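Local coordinates for USG-1 protein homolog (Pseudomonas aeruginosa, PDB 2HJS) that probably binds NAD or NADP and may act as an aldehyde oxidoreductase, as a dimeric member of the aspartate-semialdehyde dehydrogenase family, at residues G16-A21 against K320-N325; R29-H34 against L71-A76; T177-L180 against P185-P188. All coordinates share one frame; numbering follows the deposited sequence.

Contact 1 (G16-A21 against K320-N325)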
# COMPACT_ATOMS: atom_id res chain seq x y z
N GLY A 16 -18.97 19.76 6.39
CA GLY A 16 -18.16 18.67 5.85
C GLY A 16 -17.37 18.00 6.95
O GLY A 16 -17.29 18.50 8.08
N SER A 17 -16.75 16.87 6.64
CA SER A 17 -16.10 16.12 7.69
C SER A 17 -14.87 16.88 8.23
O SER A 17 -14.68 16.96 9.45
CB SER A 17 -15.78 14.70 7.21
OG SER A 17 -14.99 14.79 6.05
N VAL A 18 -14.08 17.49 7.35
CA VAL A 18 -12.96 18.31 7.81
C VAL A 18 -13.45 19.59 8.52
O VAL A 18 -12.92 19.96 9.55
CB VAL A 18 -11.98 18.68 6.67
CG1 VAL A 18 -10.96 19.66 7.17
CG2 VAL A 18 -11.28 17.39 6.12
N GLY A 19 -14.48 20.24 7.97
CA GLY A 19 -15.03 21.44 8.59
C GLY A 19 -15.53 21.18 9.99
O GLY A 19 -15.25 21.96 10.90
N GLU A 20 -16.26 20.09 10.16
CA GLU A 20 -16.77 19.65 11.46
C GLU A 20 -15.63 19.39 12.48
O GLU A 20 -15.72 19.77 13.66
CB GLU A 20 -17.59 18.37 11.26
CG GLU A 20 -18.57 18.03 12.37
CD GLU A 20 -19.04 16.57 12.34
OE1 GLU A 20 -18.60 15.78 11.45
OE2 GLU A 20 -19.83 16.18 13.24
N ALA A 21 -14.57 18.71 12.04
CA ALA A 21 -13.45 18.43 12.94
C ALA A 21 -12.81 19.76 13.33
O ALA A 21 -12.42 19.94 14.47
CB ALA A 21 -12.42 17.50 12.27
N LYS A 320 -6.17 15.43 12.06
CA LYS A 320 -4.78 15.85 12.15
C LYS A 320 -4.22 16.46 10.85
O LYS A 320 -3.89 17.63 10.83
CB LYS A 320 -3.88 14.70 12.64
CG LYS A 320 -2.36 15.01 12.54
CD LYS A 320 -1.99 16.26 13.42
CE LYS A 320 -0.49 16.52 13.49
NZ LYS A 320 0.29 15.52 14.27
N GLY A 321 -4.11 15.68 9.78
CA GLY A 321 -3.48 16.15 8.55
C GLY A 321 -4.12 17.43 8.04
O GLY A 321 -3.42 18.41 7.78
N ALA A 322 -5.45 17.44 7.95
CA ALA A 322 -6.16 18.63 7.49
C ALA A 322 -6.46 19.63 8.63
O ALA A 322 -5.83 20.70 8.69
CB ALA A 322 -7.44 18.23 6.78
N ALA A 323 -7.39 19.28 9.52
CA ALA A 323 -7.96 20.25 10.48
C ALA A 323 -7.00 20.83 11.52
O ALA A 323 -6.95 22.05 11.71
CB ALA A 323 -9.22 19.66 11.18
N LEU A 324 -6.29 19.97 12.25
CA LEU A 324 -5.40 20.48 13.30
C LEU A 324 -4.28 21.32 12.69
O LEU A 324 -3.96 22.37 13.22
CB LEU A 324 -4.83 19.36 14.18
CG LEU A 324 -3.95 19.86 15.33
CD1 LEU A 324 -4.75 20.78 16.28
CD2 LEU A 324 -3.39 18.67 16.08
N ASN A 325 -3.71 20.89 11.56
CA ASN A 325 -2.69 21.74 10.93
C ASN A 325 -3.21 23.14 10.57
O ASN A 325 -2.51 24.15 10.76
CB ASN A 325 -2.07 21.05 9.70
CG ASN A 325 -1.08 19.96 10.09
OD1 ASN A 325 -0.22 20.17 10.95
ND2 ASN A 325 -1.18 18.78 9.43
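V18 and A21 pack on A322 and A323 mainly through methyl groups. Both methyls of V18 reach the CB of A322. V18 CG1 lies 3.8 Å from A322 CB, and V18 CG2 lies 4.0 Å from that same A322 CB, so the alanine methyl sits against the fork of the valine. CG1 is anti to the backbone N (chi1 173°), which turns both branches to the second helix. One turn on, A21 CB and A323 CB meet methyl to methyl at 4.0 Å. A323 CB also rests 4.1 Å from V18 O, a plain van der Waals contact. The two helical segments run in roughly the same direction, 42° apart, with axes 8.8 Å apart at closest approach. Three of the four touching residues are alanines, which present only a methyl to the other helix.

Helix 17-28 is the first helix of the Rossmann-like NAD-binding domain and follows strand 9-12. G16 stands at its N-cap. Helix 317-336, near the C-terminus, comes back to pack on it, and A323 also touches L22 and L25.

The polar bonds lie within each helix or lead away from the interface. N325 ND2 donates to G321 O at 2.8 Å, nearly straight at 168°, and this ties the asparagine to its own helix. K320 pairs with E140, and E20 with R167. A bound dioxane, probably from the crystallisation liquor, accepts a hydrogen bond from S17 N.

Contact 2 (R29-H34 against L71-A76)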
# COMPACT_ATOMS: atom_id res chain seq x y z
N ARG A 29 -9.47 23.49 21.80
CA ARG A 29 -8.21 24.18 21.99
C ARG A 29 -8.41 25.60 22.51
O ARG A 29 -7.43 26.37 22.61
CB ARG A 29 -7.39 24.20 20.68
CG ARG A 29 -7.01 22.83 20.16
CD ARG A 29 -6.19 22.90 18.89
NE ARG A 29 -4.92 23.57 19.12
CZ ARG A 29 -3.82 22.97 19.59
NH1 ARG A 29 -3.80 21.67 19.86
NH2 ARG A 29 -2.73 23.69 19.78
N ASP A 30 -9.66 25.94 22.85
CA ASP A 30 -9.98 27.28 23.29
C ASP A 30 -9.45 28.38 22.41
O ASP A 30 -8.87 29.34 22.91
CB ASP A 30 -9.48 27.53 24.71
CG ASP A 30 -10.45 27.08 25.72
OD1 ASP A 30 -11.40 27.85 25.98
OD2 ASP A 30 -10.28 25.95 26.24
N PHE A 31 -9.69 28.25 21.12
CA PHE A 31 -9.32 29.29 20.19
C PHE A 31 -9.96 30.58 20.62
O PHE A 31 -11.16 30.62 20.95
CB PHE A 31 -9.78 28.91 18.79
CG PHE A 31 -9.03 29.60 17.69
CD1 PHE A 31 -7.87 29.04 17.15
CD2 PHE A 31 -9.49 30.81 17.15
CE1 PHE A 31 -7.18 29.68 16.11
CE2 PHE A 31 -8.83 31.42 16.11
CZ PHE A 31 -7.67 30.86 15.59
N PRO A 32 -9.16 31.66 20.69
CA PRO A 32 -9.65 32.91 21.30
C PRO A 32 -10.54 33.79 20.40
O PRO A 32 -10.31 35.00 20.27
CB PRO A 32 -8.37 33.63 21.73
CG PRO A 32 -7.31 33.08 20.81
CD PRO A 32 -7.75 31.75 20.26
N LEU A 33 -11.58 33.20 19.84
CA LEU A 33 -12.48 33.95 18.97
C LEU A 33 -13.58 34.65 19.76
O LEU A 33 -13.91 34.25 20.87
CB LEU A 33 -13.08 33.02 17.91
CG LEU A 33 -13.82 31.77 18.39
CD1 LEU A 33 -15.26 32.10 18.67
CD2 LEU A 33 -13.74 30.70 17.33
N HIS A 34 -14.15 35.69 19.16
CA HIS A 34 -15.25 36.42 19.74
C HIS A 34 -16.53 35.83 19.17
O HIS A 34 -17.25 35.15 19.89
CB HIS A 34 -15.11 37.91 19.41
CG HIS A 34 -16.16 38.76 20.04
ND1 HIS A 34 -16.88 39.69 19.33
CD2 HIS A 34 -16.59 38.85 21.33
CE1 HIS A 34 -17.73 40.30 20.14
NE2 HIS A 34 -17.57 39.80 21.35
N LEU A 71 -10.72 36.34 10.47
CA LEU A 71 -10.07 35.11 10.00
C LEU A 71 -11.12 34.10 9.47
O LEU A 71 -12.19 33.98 10.07
CB LEU A 71 -9.25 34.45 11.14
CG LEU A 71 -8.53 33.10 10.88
CD1 LEU A 71 -7.43 33.19 9.77
CD2 LEU A 71 -7.89 32.59 12.18
N ALA A 72 -10.79 33.38 8.36
CA ALA A 72 -11.69 32.38 7.77
C ALA A 72 -10.93 31.10 7.43
O ALA A 72 -9.88 31.14 6.78
CB ALA A 72 -12.40 32.89 6.54
N PHE A 73 -11.46 29.98 7.90
CA PHE A 73 -10.98 28.67 7.49
C PHE A 73 -11.87 28.20 6.36
O PHE A 73 -13.08 28.05 6.56
CB PHE A 73 -11.08 27.71 8.65
CG PHE A 73 -10.20 28.07 9.82
CD1 PHE A 73 -8.85 27.67 9.84
CD2 PHE A 73 -10.71 28.80 10.89
CE1 PHE A 73 -8.03 27.99 10.93
CE2 PHE A 73 -9.89 29.14 12.00
CZ PHE A 73 -8.55 28.72 12.02
N PHE A 74 -11.28 27.97 5.18
CA PHE A 74 -12.02 27.43 4.05
C PHE A 74 -11.77 25.92 3.98
O PHE A 74 -10.73 25.47 3.51
CB PHE A 74 -11.61 28.12 2.74
CG PHE A 74 -12.35 29.41 2.46
CD1 PHE A 74 -12.16 30.55 3.24
CD2 PHE A 74 -13.25 29.48 1.38
CE1 PHE A 74 -12.87 31.74 2.97
CE2 PHE A 74 -13.94 30.67 1.10
CZ PHE A 74 -13.75 31.79 1.90
N ALA A 75 -12.73 25.15 4.48
CA ALA A 75 -12.67 23.71 4.50
C ALA A 75 -13.77 23.13 3.61
O ALA A 75 -14.32 22.06 3.89
CB ALA A 75 -12.83 23.20 5.95
N ALA A 76 -14.11 23.85 2.54
CA ALA A 76 -15.17 23.40 1.61
C ALA A 76 -14.58 22.90 0.28
O ALA A 76 -13.37 22.86 0.11
CB ALA A 76 -16.16 24.53 1.37
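F31 points the far end of its ring at L71 and F73. One atom, F31 CZ, makes both contacts. F31 CZ lies 3.8 Å from L71 CD2, and the two side chains cross at about a right angle. F31 CZ is 4.3 Å from F73 CZ, a looser approach. F31 CZ comes to F73 at the ring edge, near the plane of that ring. The aromatic pair touches through the two CZ atoms alone.

F31 CG is anti to the backbone N (chi1 -158°), which carries the ring inward to the strand. L71 also has CG anti to its N (chi1 177°), and only its CD2 branch reaches F31. L71 and F73 are two residues apart on strand 71-74, so they face the same side of the sheet. All three side chains are buried, and the contact is wholly apolar.

Two local motifs shape the backbone around F31. Helix 17-28 ends in a Schellman motif with D30, at positive phi, as its C-prime residue. The chain then passes through an inverse gamma turn centred on P32.

Strand 71-74 lies between strands 9-12 and 94-97 in the parallel part of the Rossmann-like sheet. F31 and F73 both touch V9 of strand 9-12. F73 also packs on I96, while E331 and I334 of helix 317-336 touch F31.

Contact 3 (T177-L180 against P185-P188)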
# COMPACT_ATOMS: atom_id res chain seq x y z
N THR A 177 -19.40 -3.46 1.33
CA THR A 177 -18.88 -4.52 2.19
C THR A 177 -20.02 -5.39 2.69
O THR A 177 -19.93 -6.62 2.66
CB THR A 177 -18.01 -3.99 3.36
OG1 THR A 177 -16.92 -3.21 2.86
CG2 THR A 177 -17.42 -5.14 4.15
N ALA A 178 -21.12 -4.74 3.09
CA ALA A 178 -22.30 -5.42 3.61
C ALA A 178 -22.98 -6.28 2.54
O ALA A 178 -23.31 -7.44 2.80
CB ALA A 178 -23.28 -4.42 4.19
N GLU A 179 -23.20 -5.70 1.36
CA GLU A 179 -23.78 -6.43 0.24
C GLU A 179 -23.03 -7.75 -0.00
O GLU A 179 -23.66 -8.80 -0.15
CB GLU A 179 -23.77 -5.58 -1.03
CG GLU A 179 -24.90 -4.57 -1.12
CD GLU A 179 -24.60 -3.38 -2.04
OE1 GLU A 179 -23.51 -3.33 -2.67
OE2 GLU A 179 -25.47 -2.47 -2.13
N LEU A 180 -21.70 -7.70 -0.02
CA LEU A 180 -20.90 -8.89 -0.26
C LEU A 180 -20.99 -9.91 0.88
O LEU A 180 -21.08 -11.12 0.62
CB LEU A 180 -19.43 -8.53 -0.50
CG LEU A 180 -19.09 -7.78 -1.78
CD1 LEU A 180 -17.67 -7.31 -1.69
CD2 LEU A 180 -19.30 -8.66 -3.02
N PRO A 185 -26.41 -8.86 -4.57
CA PRO A 185 -25.81 -8.26 -5.78
C PRO A 185 -25.06 -6.98 -5.46
O PRO A 185 -25.65 -6.03 -4.91
CB PRO A 185 -27.02 -7.96 -6.67
CG PRO A 185 -28.24 -8.07 -5.77
CD PRO A 185 -27.86 -9.10 -4.76
N LEU A 186 -23.76 -6.96 -5.76
CA LEU A 186 -22.96 -5.74 -5.58
C LEU A 186 -23.35 -4.70 -6.62
O LEU A 186 -23.37 -4.98 -7.83
CB LEU A 186 -21.46 -6.03 -5.66
CG LEU A 186 -20.58 -4.80 -5.43
CD1 LEU A 186 -20.12 -4.74 -3.99
CD2 LEU A 186 -19.41 -4.80 -6.39
N GLU A 187 -23.66 -3.50 -6.14
CA GLU A 187 -24.01 -2.37 -7.01
C GLU A 187 -23.25 -1.11 -6.59
O GLU A 187 -23.64 -0.43 -5.63
CB GLU A 187 -25.53 -2.16 -7.03
CG GLU A 187 -26.26 -3.09 -8.01
CD GLU A 187 -27.77 -3.17 -7.77
OE1 GLU A 187 -28.46 -3.92 -8.51
OE2 GLU A 187 -28.27 -2.49 -6.83
N PRO A 188 -22.14 -0.81 -7.29
CA PRO A 188 -21.35 0.39 -7.00
C PRO A 188 -22.09 1.66 -7.43
O PRO A 188 -22.73 1.68 -8.49
CB PRO A 188 -20.08 0.20 -7.85
CG PRO A 188 -20.11 -1.23 -8.32
CD PRO A 188 -21.55 -1.59 -8.39
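The end of helix 167-181 and the loop that follows it form this contact, where the chain doubles back on the helix at the surface of the region assigned to dimerisation. The chain leaves the helix, reverses, and lays residues 185-188 alongside the last turn. E179 points at the returning loop, while L180 reaches it with CG and CD2.

E179 makes the polar part. Its side chain is extended beyond CG (chi2 157°), which takes the carboxylate across to the loop backbone. E187 N donates to E179 OE1 at 3.5 Å. The bond is weak by length, though nearly straight at 172°. E179 OE1 also lies 3.8 Å from L186 CA. E179 CD is 4.0 Å from P185 O, a van der Waals contact. The other oxygen, E179 OE2, forms a salt bridge with R175 NH1, which also donates to E187 O. R175 thus probably steadies the carboxylate and, with it, ties the loop to the helix. E187 OE2 stays 5.5 Å from E179 OE2; R175 would be expected to offset the like charges in part.

The apolar part is a leucine pair. L180 CG meets L186 CD1 at 3.9 Å, and L180 CD2 is 4.1 Å from L186 CD1. L186 CD1 also approaches E179 OE1, so this methyl lies near both helix residues. The two leucine side chains pass each other at a slant.

Earlier on helix 167-181, Q176 touches both L186 and P188, and E172 touches P188. T177 turns away from the loop and packs on L181 of the second subunit.

Contacts 1 and 2 belong to one packed region, with centres 11 Å apart. Contact 1 is partly buried and joins two helices; contact 2 has all its touching residues buried and joins a loop to a sheet strand. Helix 317-336 serves both. They touch directly: L324 CD1 is 3.7 Å from R29 CD, and A75 CB lies against helix 17-28. Contact 3 stands apart at the surface, its centre about 30 Å from that of contact 1 and about 40 Å from that of contact 2. The chemistry follows the place. Small methyls meet in contact 1, aromatic and leucine carbons in contact 2, and a weak carboxylate-to-backbone hydrogen bond stands beside leucine packing in contact 3.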